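Local coordinates for protein AvmM (PDB 7FE6) that catalyses macrocyclization in the biosynthesis of alchivemycin A, through dehydration and Michael-type addition, at residues Asn23-Phe28 / Phe179-Gln184; Phe46-Gly51 / Val133-Ala138; Tyr55-Leu60 / Asp125-Leu130; Leu79-Ser84 / Cys111-Pro116. One frame throughout, in Å; residues are numbered along the deposited sequence.

Contact 1 (Asn23-Phe28 / Phe179-Gln184); sequences NIVADF and FGRLQQ
Ile24-Phe28 and Gly180-Gln184 run in nearly the same direction, 22° apart, and draw away from each other from the Ile24-Gly180 end toward Ala26 and Gln183. One conventional backbone bond joins them, from Arg181 N to Ile24 O (2.8 Å). The same carbonyl oxygen also meets Gly180 CA at 3.3 Å, in a C-H...O contact. The Arg181 side chain leaves with CG anti to the backbone N (chi1 -167°) and runs alongside Val25, so that Val25 CG1 lies over one face of the guanidinium, 3.9 Å from Arg181 NE. Gln183 bends at chi2 and sets its chain against the Ala26 carbonyl, with CG 3.1 Å from Ala26 O. Ala26 CB packs on Gln183 CB at 4.1 Å. Farther along, the edge of the Phe28 ring is turned to the backbone of Gln183, CE2 lying 3.5 Å from Gln183 O. Arg50 of the second subunit packs on both Arg181 and Gln183. The edge strand 24-29 and the run leading into strand 178-189 belong to different sheets of a beta-sandwich; with one backbone bond at the Ile24 end, they are held from there on by side-chain packing and not by a continuous ladder.

Contact 2 (Phe46-Gly51 / Val133-Ala138); sequences FYTNRG and VESVTA. With ZHU (Alchivemycin A), chain I.
Phe46-Asn49 and Ser135-Ala138 are antiparallel neighbours in one sheet, their axes 4.5 Å apart and their directions 174° from each other. Tyr47 and Val136 form a hydrogen-bonded pair, Tyr47 N reaching Val136 O and Val136 N reaching Tyr47 O; the ladder continues beyond the start of strand 135-144 with Asn49 N to Glu134 O and Val133 N to Asn49 O (2.7 Å). On the face that carries Tyr47, its ring is turned back along Val136, because CG sits between the backbone N and the carbonyl carbon (chi1 58°). Val136 CB then lies over the ring face in a CH-pi contact, 3.8 Å from the centroid. On the other face the non-hydrogen-bonded pairs meet through oxygen and carbon: Thr48 OG1 touches Ser135 CB at 3.3 Å, and Thr137 OG1 comes equally near Phe46 CB. This is the sheet of the beta-sandwich whose outer side faces the third subunit, where Ser135 and Thr137 bond to Gln184 and Ser186 of that chain. At the strand end, Asn49 OD1 accepts from Gly51 N in an Asx turn, while its ND2 bonds to Tyr53 O. Alchivemycin A lies beside these loops, its C31 3.0 Å from Val133 O. Glu134 OE1 approaches ligand C7 at 3.4 Å. Arg50 NH1 is 3.9 Å from ligand C1. Thr48 CG2 lies over one face of the Arg50 guanidinium, toward its rim.

Contact 3 (Tyr55-Leu60 / Asp125-Leu130); sequences YPDTGL and DGTVPL
Between Tyr55-Thr58, leading into strand 57-66, and Thr127-Leu130, in the long loop leading to strand 135-144, the contact is a loop laced to the approach of a strand by backbone and side-chain hydrogen bonds. A single antiparallel bridge pairs Tyr55 with Leu130: Leu130 N donates to Tyr55 O at 2.9 Å, and the return bond from Tyr55 N is weak. Asp57 then takes over from the backbone. With CG anti to its own N (chi1 -151°), its carboxylate turns to the loop, which an Asx turn at Asp125 shapes just upstream, and OD1 accepts a nearly straight bond from Val128 N (2.7 Å, 171°), met from above the carboxylate plane. Thr127 CG2 crosses close by, 3.5 Å from Asp57 OD2. Thr58 splits its branches: OG1 donates to Val128 O at 2.9 Å, in the carbonyl plane, and CG2 packs on Leu130 CB at 3.7 Å. Tyr47 OH is a second partner of Thr58 OG1, tying this contact to the facing sheet. The arrangement is that of a loop lying across one end of a beta-sandwich, where a single antiparallel bridge is extended by a carboxylate and a hydroxyl bonding to the loop backbone.

Contact 4 (Leu79-Ser84 / Cys111-Pro116); sequences LFYKVS and CQLSGP
Tyr81 OH donates to Ser114 O at 2.6 Å, in the plane of that carbonyl, and the ring behind it spans the gap between the two layers of a beta-sandwich. Strand 79-83 belongs to one sheet and strand 111-113 to the other; their axes pass 8.9 Å apart at 31°, far too wide for backbone pairing, so side chains fill the interval. Tyr81 carries its CG between the backbone N and the carbonyl carbon (chi1 75°), and its side chain slides past that of Leu113 in the opposite direction. Leu113 CB lies almost squarely over the ring, 3.9 Å from the centroid and 14° off the normal, a CH-pi contact, while Leu113 CG reaches Tyr81 CG at 3.7 Å. Ser114 O instead sits at the ring edge, near its plane, so one residue covers the face and the next receives the hydroxyl. This pairing fixes the tilt of the ring and gives the buried phenol a backbone partner where strand 107-113 runs out into loop. To one side, Leu79 CD1 packs on Cys111, with CB and SG each 4.1 Å away. To the other, Val83 meets backbone oxygens where the partner strand has given way to loop: its CG1 is near Gly115 O, whose residue adopts an extended conformation with positive phi. Val136 of the neighbouring strand also packs on Val83. The loop is braced by Ser114 OG, which donates to Gln112 OE1, while Gln112 NE2 bonds to Gly173 O. Beyond Gly115, Pro116 O lies 3.4 Å from Val83 CB.

In the fold
The four contacts sample one beta-sandwich in different ways. Contact 2 is pairing within a sheet, regular and rich in backbone bonds; contacts 1 and 4 join the two sheets, the first where edge strand 24-29 comes close enough to 179-184 for one backbone bond, the second across a wider gap bridged by side chains. Contacts 1 and 2 are buried; contacts 3 and 4 only partly so, and contact 3 adds a carboxylate and a hydroxyl to a single backbone bridge. The contacts interlock: Asn23 O bonds to Arg50 N between contacts 1 and 2, Asn49 ND2 to Leu130 O between 2 and 3, and Leu60 O to Leu113 N between 3 and 4. Contact 2 also holds the ligand-pocket residues.

Contact 1 (Asn23-Phe28 / Phe179-Gln184)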
# COMPACT_ATOMS: atom_id res chain seq x y z
N ASN A 23 -10.02 -13.37 0.18
CA ASN A 23 -8.66 -13.89 0.21
C ASN A 23 -7.88 -13.49 -1.03
O ASN A 23 -6.64 -13.58 -1.02
CB ASN A 23 -8.69 -15.41 0.35
CG ASN A 23 -8.89 -15.87 1.79
OD1 ASN A 23 -8.51 -15.18 2.74
ND2 ASN A 23 -9.48 -17.05 1.96
N ILE A 24 -8.56 -13.08 -2.10
CA ILE A 24 -7.93 -12.62 -3.33
C ILE A 24 -7.90 -11.09 -3.23
O ILE A 24 -8.91 -10.43 -3.51
CB ILE A 24 -8.68 -13.08 -4.58
CG1 ILE A 24 -9.09 -14.55 -4.47
CG2 ILE A 24 -7.80 -12.91 -5.80
CD1 ILE A 24 -7.92 -15.53 -4.27
N VAL A 25 -6.75 -10.55 -2.85
CA VAL A 25 -6.59 -9.12 -2.58
C VAL A 25 -5.81 -8.47 -3.73
O VAL A 25 -5.25 -9.14 -4.59
CB VAL A 25 -5.90 -8.89 -1.22
CG1 VAL A 25 -6.61 -9.72 -0.14
CG2 VAL A 25 -4.42 -9.27 -1.29
N ALA A 26 -5.75 -7.13 -3.73
CA ALA A 26 -4.98 -6.42 -4.74
C ALA A 26 -4.19 -5.26 -4.13
O ALA A 26 -4.63 -4.62 -3.17
CB ALA A 26 -5.89 -5.89 -5.85
N ASP A 27 -3.03 -4.96 -4.73
CA ASP A 27 -2.18 -3.87 -4.27
C ASP A 27 -1.77 -2.97 -5.43
O ASP A 27 -1.57 -3.43 -6.56
CB ASP A 27 -0.93 -4.38 -3.56
CG ASP A 27 -1.27 -5.19 -2.33
OD1 ASP A 27 -1.95 -4.64 -1.44
OD2 ASP A 27 -0.84 -6.35 -2.24
N PHE A 28 -1.65 -1.67 -5.13
CA PHE A 28 -1.18 -0.66 -6.07
C PHE A 28 0.25 -0.25 -5.73
O PHE A 28 0.64 -0.18 -4.56
CB PHE A 28 -2.08 0.58 -6.05
CG PHE A 28 -3.44 0.39 -6.68
CD1 PHE A 28 -3.58 0.40 -8.07
CD2 PHE A 28 -4.58 0.28 -5.91
CE1 PHE A 28 -4.83 0.26 -8.66
CE2 PHE A 28 -5.84 0.13 -6.51
CZ PHE A 28 -5.95 0.11 -7.88
N PHE A 179 -15.54 -12.74 -7.34
CA PHE A 179 -14.61 -11.61 -7.32
C PHE A 179 -13.82 -11.55 -6.02
O PHE A 179 -14.15 -12.21 -5.02
CB PHE A 179 -15.36 -10.29 -7.55
CG PHE A 179 -16.10 -10.25 -8.85
CD1 PHE A 179 -15.46 -9.89 -10.02
CD2 PHE A 179 -17.43 -10.65 -8.91
CE1 PHE A 179 -16.14 -9.89 -11.23
CE2 PHE A 179 -18.12 -10.66 -10.11
CZ PHE A 179 -17.48 -10.28 -11.28
N GLY A 180 -12.74 -10.77 -6.05
CA GLY A 180 -11.89 -10.58 -4.90
C GLY A 180 -12.20 -9.29 -4.15
O GLY A 180 -13.21 -8.62 -4.37
N ARG A 181 -11.29 -8.96 -3.23
CA ARG A 181 -11.43 -7.80 -2.36
C ARG A 181 -11.08 -6.53 -3.12
O ARG A 181 -10.01 -6.43 -3.71
CB ARG A 181 -10.51 -7.96 -1.15
CG ARG A 181 -10.78 -6.99 -0.02
CD ARG A 181 -9.77 -7.11 1.08
NE ARG A 181 -8.51 -6.46 0.75
CZ ARG A 181 -7.62 -6.04 1.66
NH1 ARG A 181 -7.86 -6.20 2.97
NH2 ARG A 181 -6.49 -5.45 1.27
N LEU A 182 -12.00 -5.57 -3.14
CA LEU A 182 -11.76 -4.32 -3.84
C LEU A 182 -10.66 -3.52 -3.17
O LEU A 182 -10.66 -3.36 -1.95
CB LEU A 182 -13.04 -3.49 -3.88
CG LEU A 182 -13.15 -2.30 -4.84
CD1 LEU A 182 -13.00 -2.73 -6.29
CD2 LEU A 182 -14.50 -1.64 -4.66
N GLN A 183 -9.74 -2.98 -3.96
CA GLN A 183 -8.69 -2.09 -3.48
C GLN A 183 -8.79 -0.73 -4.17
O GLN A 183 -9.03 -0.64 -5.38
CB GLN A 183 -7.30 -2.67 -3.73
CG GLN A 183 -6.21 -2.01 -2.89
CD GLN A 183 -6.34 -2.39 -1.41
OE1 GLN A 183 -6.96 -3.39 -1.08
NE2 GLN A 183 -5.77 -1.59 -0.53
N GLN A 184 -8.57 0.32 -3.40
CA GLN A 184 -8.84 1.69 -3.83
C GLN A 184 -7.53 2.44 -3.93
O GLN A 184 -6.57 2.18 -3.20
CB GLN A 184 -9.78 2.38 -2.83
CG GLN A 184 -10.17 3.83 -3.11
CD GLN A 184 -11.22 4.36 -2.13
OE1 GLN A 184 -11.83 3.60 -1.39
NE2 GLN A 184 -11.38 5.67 -2.08

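Contact 2 (Phe46-Gly51 / Val133-Ala138)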
# COMPACT_ATOMS: atom_id res chain seq x y z
N PHE A 46 -1.42 -5.57 -8.75
CA PHE A 46 -1.24 -7.01 -8.78
C PHE A 46 -2.22 -7.64 -7.80
O PHE A 46 -2.52 -7.06 -6.76
CB PHE A 46 0.21 -7.41 -8.45
CG PHE A 46 0.92 -6.50 -7.45
CD1 PHE A 46 1.50 -5.31 -7.86
CD2 PHE A 46 1.04 -6.88 -6.11
CE1 PHE A 46 2.15 -4.48 -6.96
CE2 PHE A 46 1.69 -6.06 -5.19
CZ PHE A 46 2.26 -4.85 -5.61
N TYR A 47 -2.74 -8.81 -8.16
CA TYR A 47 -3.64 -9.51 -7.25
C TYR A 47 -2.98 -10.79 -6.77
O TYR A 47 -2.28 -11.46 -7.53
CB TYR A 47 -5.01 -9.77 -7.91
CG TYR A 47 -5.03 -10.57 -9.20
CD1 TYR A 47 -4.87 -9.94 -10.45
CD2 TYR A 47 -5.30 -11.95 -9.20
CE1 TYR A 47 -4.92 -10.66 -11.65
CE2 TYR A 47 -5.35 -12.68 -10.38
CZ TYR A 47 -5.16 -12.02 -11.61
OH TYR A 47 -5.21 -12.73 -12.78
N THR A 48 -3.17 -11.10 -5.48
CA THR A 48 -2.44 -12.15 -4.78
C THR A 48 -3.42 -13.07 -4.07
O THR A 48 -4.37 -12.61 -3.45
CB THR A 48 -1.47 -11.58 -3.74
OG1 THR A 48 -0.52 -10.71 -4.37
CG2 THR A 48 -0.73 -12.71 -2.99
N ASN A 49 -3.18 -14.38 -4.19
CA ASN A 49 -4.02 -15.35 -3.49
C ASN A 49 -3.50 -15.47 -2.06
O ASN A 49 -2.51 -16.17 -1.80
CB ASN A 49 -4.05 -16.70 -4.19
CG ASN A 49 -5.14 -17.61 -3.64
OD1 ASN A 49 -5.69 -17.37 -2.57
ND2 ASN A 49 -5.47 -18.67 -4.38
N ARG A 50 -4.15 -14.75 -1.14
CA ARG A 50 -3.87 -14.85 0.28
C ARG A 50 -4.63 -15.99 0.95
O ARG A 50 -4.44 -16.22 2.14
CB ARG A 50 -4.24 -13.54 0.95
CG ARG A 50 -3.52 -12.34 0.40
CD ARG A 50 -2.09 -12.30 0.90
NE ARG A 50 -1.42 -11.03 0.62
CZ ARG A 50 -0.11 -10.92 0.42
NH1 ARG A 50 0.66 -12.00 0.47
NH2 ARG A 50 0.41 -9.74 0.15
N GLY A 51 -5.48 -16.70 0.22
CA GLY A 51 -6.19 -17.86 0.72
C GLY A 51 -5.48 -19.15 0.36
O GLY A 51 -4.31 -19.16 -0.03
N VAL A 133 -0.59 -17.94 -2.55
CA VAL A 133 0.64 -17.18 -2.39
C VAL A 133 1.08 -16.61 -3.74
O VAL A 133 1.93 -15.71 -3.81
CB VAL A 133 1.73 -18.04 -1.71
CG1 VAL A 133 3.03 -17.29 -1.54
CG2 VAL A 133 1.26 -18.51 -0.33
N GLU A 134 0.50 -17.10 -4.84
CA GLU A 134 0.93 -16.57 -6.13
C GLU A 134 0.22 -15.25 -6.44
O GLU A 134 -0.80 -14.88 -5.85
CB GLU A 134 0.66 -17.59 -7.24
CG GLU A 134 1.31 -18.96 -7.07
CD GLU A 134 2.81 -18.96 -7.21
OE1 GLU A 134 3.39 -17.99 -7.74
OE2 GLU A 134 3.41 -19.97 -6.81
N SER A 135 0.75 -14.56 -7.45
CA SER A 135 0.22 -13.24 -7.78
C SER A 135 0.38 -12.98 -9.27
O SER A 135 1.25 -13.56 -9.92
CB SER A 135 0.89 -12.13 -6.95
OG SER A 135 2.14 -11.76 -7.47
N VAL A 136 -0.50 -12.11 -9.79
CA VAL A 136 -0.50 -11.66 -11.18
C VAL A 136 -0.44 -10.14 -11.18
O VAL A 136 -1.18 -9.48 -10.44
CB VAL A 136 -1.76 -12.15 -11.94
CG1 VAL A 136 -1.85 -11.51 -13.34
CG2 VAL A 136 -1.80 -13.68 -12.03
N THR A 137 0.41 -9.57 -12.03
CA THR A 137 0.62 -8.14 -12.09
C THR A 137 0.14 -7.60 -13.43
O THR A 137 0.40 -8.21 -14.48
CB THR A 137 2.11 -7.78 -11.94
OG1 THR A 137 2.57 -8.06 -10.61
CG2 THR A 137 2.38 -6.30 -12.29
N ALA A 138 -0.51 -6.44 -13.40
CA ALA A 138 -0.70 -5.63 -14.59
C ALA A 138 0.16 -4.39 -14.41
O ALA A 138 0.06 -3.70 -13.38
CB ALA A 138 -2.17 -5.25 -14.79
C1 ZHU I . 3.54 -11.34 -2.10
C11 ZHU I . 9.77 -15.13 -5.55
C12 ZHU I . 9.57 -13.74 -4.95
C14 ZHU I . 10.86 -14.90 -3.16
C15 ZHU I . 11.10 -15.29 -1.90
C17 ZHU I . 13.08 -16.21 -0.67
C19 ZHU I . 12.14 -17.65 1.04
C2 ZHU I . 4.15 -12.26 -3.13
C21 ZHU I . 10.21 -18.52 2.35
C22 ZHU I . 9.87 -19.45 1.19
C24 ZHU I . 11.78 -18.48 -0.19
C25 ZHU I . 11.04 -17.62 -1.25
C27 ZHU I . 9.31 -18.22 -3.19
C28 ZHU I . 10.80 -20.81 -0.68
C29 ZHU I . 8.94 -18.20 3.13
C31 ZHU I . 3.23 -13.99 -1.79
C35 ZHU I . 7.63 -16.56 -8.42
C38 ZHU I . 7.36 -18.75 -4.74
C5 ZHU I . 5.67 -15.54 -3.62
C7 ZHU I . 5.90 -16.70 -5.79
C9 ZHU I . 8.07 -16.19 -7.00
N33 ZHU I . 7.17 -17.55 -3.93
O32 ZHU I . 4.24 -14.34 -5.15
O34 ZHU I . 6.33 -14.51 -6.83
O36 ZHU I . 11.50 -19.06 -3.07
O40 ZHU I . 9.43 -20.31 -4.69
O41 ZHU I . 8.29 -16.17 -2.26

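Contact 3 (Tyr55-Leu60 / Asp125-Leu130)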
# COMPACT_ATOMS: atom_id res chain seq x y z
N TYR A 55 -7.61 -20.93 -7.76
CA TYR A 55 -8.63 -20.59 -8.74
C TYR A 55 -8.19 -21.00 -10.14
O TYR A 55 -7.04 -20.75 -10.53
CB TYR A 55 -8.93 -19.10 -8.71
CG TYR A 55 -9.95 -18.78 -7.66
CD1 TYR A 55 -11.29 -19.00 -7.90
CD2 TYR A 55 -9.57 -18.28 -6.42
CE1 TYR A 55 -12.23 -18.73 -6.95
CE2 TYR A 55 -10.51 -18.01 -5.46
CZ TYR A 55 -11.85 -18.23 -5.73
OH TYR A 55 -12.81 -17.97 -4.79
N PRO A 56 -9.09 -21.60 -10.92
CA PRO A 56 -8.68 -22.15 -12.22
C PRO A 56 -8.41 -21.10 -13.28
O PRO A 56 -7.66 -21.37 -14.24
CB PRO A 56 -9.86 -23.05 -12.61
CG PRO A 56 -11.03 -22.50 -11.87
CD PRO A 56 -10.48 -21.96 -10.57
N ASP A 57 -9.02 -19.93 -13.18
CA ASP A 57 -8.76 -18.88 -14.16
C ASP A 57 -9.05 -17.54 -13.49
O ASP A 57 -9.99 -17.42 -12.71
CB ASP A 57 -9.62 -19.09 -15.42
CG ASP A 57 -8.96 -18.52 -16.67
OD1 ASP A 57 -7.83 -17.98 -16.56
OD2 ASP A 57 -9.57 -18.62 -17.75
N THR A 58 -8.19 -16.56 -13.75
CA THR A 58 -8.33 -15.27 -13.09
C THR A 58 -7.91 -14.17 -14.05
O THR A 58 -7.03 -14.38 -14.89
CB THR A 58 -7.47 -15.14 -11.85
OG1 THR A 58 -6.09 -15.24 -12.25
CG2 THR A 58 -7.81 -16.20 -10.80
N GLY A 59 -8.48 -12.98 -13.84
CA GLY A 59 -8.06 -11.78 -14.54
C GLY A 59 -8.41 -10.55 -13.74
O GLY A 59 -9.34 -10.57 -12.92
N LEU A 60 -7.67 -9.48 -13.98
CA LEU A 60 -7.87 -8.23 -13.26
C LEU A 60 -8.90 -7.32 -13.94
O LEU A 60 -8.90 -7.17 -15.17
CB LEU A 60 -6.55 -7.46 -13.13
CG LEU A 60 -6.70 -6.11 -12.40
CD1 LEU A 60 -7.06 -6.31 -10.93
CD2 LEU A 60 -5.54 -5.12 -12.59
N ASP A 125 -3.41 -23.17 -22.78
CA ASP A 125 -4.79 -22.88 -23.18
C ASP A 125 -5.23 -21.45 -22.88
O ASP A 125 -6.40 -21.11 -23.11
CB ASP A 125 -5.76 -23.88 -22.52
CG ASP A 125 -5.92 -23.67 -21.01
OD1 ASP A 125 -5.28 -22.77 -20.41
OD2 ASP A 125 -6.71 -24.44 -20.41
N GLY A 126 -4.36 -20.60 -22.36
CA GLY A 126 -4.68 -19.22 -22.12
C GLY A 126 -5.10 -18.92 -20.69
O GLY A 126 -5.10 -17.75 -20.29
N THR A 127 -5.42 -19.94 -19.91
CA THR A 127 -5.87 -19.72 -18.55
C THR A 127 -4.75 -19.20 -17.66
O THR A 127 -3.57 -19.49 -17.86
CB THR A 127 -6.42 -21.03 -17.97
OG1 THR A 127 -5.43 -22.05 -18.11
CG2 THR A 127 -7.72 -21.45 -18.64
N VAL A 128 -5.14 -18.42 -16.66
CA VAL A 128 -4.22 -17.91 -15.64
C VAL A 128 -4.67 -18.46 -14.30
O VAL A 128 -5.32 -17.74 -13.52
CB VAL A 128 -4.20 -16.37 -15.64
CG1 VAL A 128 -3.13 -15.86 -14.69
CG2 VAL A 128 -3.93 -15.84 -17.02
N PRO A 129 -4.34 -19.72 -13.96
CA PRO A 129 -4.71 -20.24 -12.63
C PRO A 129 -3.96 -19.46 -11.57
O PRO A 129 -2.88 -18.93 -11.83
CB PRO A 129 -4.26 -21.70 -12.68
CG PRO A 129 -3.95 -21.99 -14.11
CD PRO A 129 -3.56 -20.70 -14.74
N LEU A 130 -4.55 -19.36 -10.37
CA LEU A 130 -3.95 -18.56 -9.28
C LEU A 130 -3.76 -19.39 -8.02
O LEU A 130 -4.62 -19.40 -7.12
CB LEU A 130 -4.79 -17.31 -8.99
CG LEU A 130 -4.09 -16.33 -8.03
CD1 LEU A 130 -2.89 -15.64 -8.70
CD2 LEU A 130 -5.04 -15.30 -7.42

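Contact 4 (Leu79-Ser84 / Cys111-Pro116)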
# COMPACT_ATOMS: atom_id res chain seq x y z
N LEU A 79 -5.67 3.81 -22.15
CA LEU A 79 -5.38 2.77 -21.17
C LEU A 79 -4.63 1.64 -21.85
O LEU A 79 -5.17 1.00 -22.76
CB LEU A 79 -6.66 2.25 -20.52
CG LEU A 79 -6.63 1.90 -19.02
CD1 LEU A 79 -7.81 1.00 -18.65
CD2 LEU A 79 -5.33 1.27 -18.61
N PHE A 80 -3.39 1.40 -21.42
CA PHE A 80 -2.60 0.26 -21.88
C PHE A 80 -2.16 -0.57 -20.68
O PHE A 80 -1.96 -0.04 -19.58
CB PHE A 80 -1.35 0.70 -22.65
CG PHE A 80 -1.64 1.25 -24.00
CD1 PHE A 80 -2.17 2.54 -24.15
CD2 PHE A 80 -1.37 0.48 -25.14
CE1 PHE A 80 -2.43 3.05 -25.41
CE2 PHE A 80 -1.63 0.98 -26.42
CZ PHE A 80 -2.17 2.26 -26.56
N TYR A 81 -1.97 -1.86 -20.91
CA TYR A 81 -1.54 -2.70 -19.81
C TYR A 81 -0.73 -3.86 -20.35
O TYR A 81 -0.72 -4.15 -21.56
CB TYR A 81 -2.72 -3.19 -18.97
CG TYR A 81 -3.56 -4.29 -19.60
CD1 TYR A 81 -4.50 -3.99 -20.60
CD2 TYR A 81 -3.46 -5.60 -19.17
CE1 TYR A 81 -5.28 -4.96 -21.17
CE2 TYR A 81 -4.24 -6.60 -19.73
CZ TYR A 81 -5.16 -6.28 -20.74
OH TYR A 81 -5.97 -7.25 -21.32
N LYS A 82 -0.06 -4.53 -19.41
CA LYS A 82 0.83 -5.64 -19.71
C LYS A 82 0.76 -6.56 -18.51
O LYS A 82 1.01 -6.12 -17.38
CB LYS A 82 2.24 -5.11 -19.95
CG LYS A 82 3.39 -6.04 -19.71
CD LYS A 82 4.60 -5.20 -19.29
CE LYS A 82 5.89 -5.73 -19.82
NZ LYS A 82 6.13 -7.14 -19.37
N VAL A 83 0.38 -7.82 -18.74
CA VAL A 83 0.19 -8.79 -17.66
C VAL A 83 1.53 -9.47 -17.39
O VAL A 83 1.97 -10.31 -18.17
CB VAL A 83 -0.89 -9.81 -18.00
CG1 VAL A 83 -1.13 -10.70 -16.81
CG2 VAL A 83 -2.18 -9.10 -18.38
N SER A 84 2.16 -9.09 -16.27
CA SER A 84 3.46 -9.65 -15.88
C SER A 84 4.46 -9.54 -17.02
O SER A 84 4.72 -8.43 -17.52
CB SER A 84 3.30 -11.11 -15.44
OG SER A 84 2.50 -11.16 -14.28
N CYS A 111 -13.14 -1.63 -16.43
CA CYS A 111 -12.31 -2.11 -17.53
C CYS A 111 -11.66 -3.45 -17.21
O CYS A 111 -11.08 -3.63 -16.14
CB CYS A 111 -11.22 -1.09 -17.87
SG CYS A 111 -11.88 0.47 -18.32
N GLN A 112 -11.72 -4.36 -18.17
CA GLN A 112 -11.07 -5.65 -18.03
C GLN A 112 -9.61 -5.56 -18.49
O GLN A 112 -9.33 -5.15 -19.61
CB GLN A 112 -11.83 -6.71 -18.82
CG GLN A 112 -11.36 -8.13 -18.55
CD GLN A 112 -12.14 -9.18 -19.34
OE1 GLN A 112 -11.65 -10.29 -19.57
NE2 GLN A 112 -13.38 -8.87 -19.69
N LEU A 113 -8.71 -5.98 -17.61
CA LEU A 113 -7.27 -6.07 -17.89
C LEU A 113 -6.79 -7.51 -17.71
O LEU A 113 -5.80 -7.75 -16.99
CB LEU A 113 -6.48 -5.14 -16.95
CG LEU A 113 -6.40 -3.65 -17.30
CD1 LEU A 113 -7.77 -2.97 -17.22
CD2 LEU A 113 -5.43 -2.96 -16.35
N SER A 114 -7.42 -8.47 -18.40
CA SER A 114 -7.13 -9.89 -18.20
C SER A 114 -6.15 -10.35 -19.26
O SER A 114 -5.75 -9.61 -20.16
CB SER A 114 -8.41 -10.74 -18.29
OG SER A 114 -8.97 -10.75 -19.62
N GLY A 115 -5.73 -11.61 -19.15
CA GLY A 115 -4.93 -12.23 -20.17
C GLY A 115 -3.76 -13.01 -19.62
O GLY A 115 -3.41 -12.91 -18.44
N PRO A 116 -3.12 -13.80 -20.49
CA PRO A 116 -1.95 -14.58 -20.07
C PRO A 116 -0.82 -13.69 -19.57
O PRO A 116 -0.65 -12.55 -20.03
CB PRO A 116 -1.54 -15.32 -21.35
CG PRO A 116 -2.72 -15.22 -22.26
CD PRO A 116 -3.46 -13.99 -21.91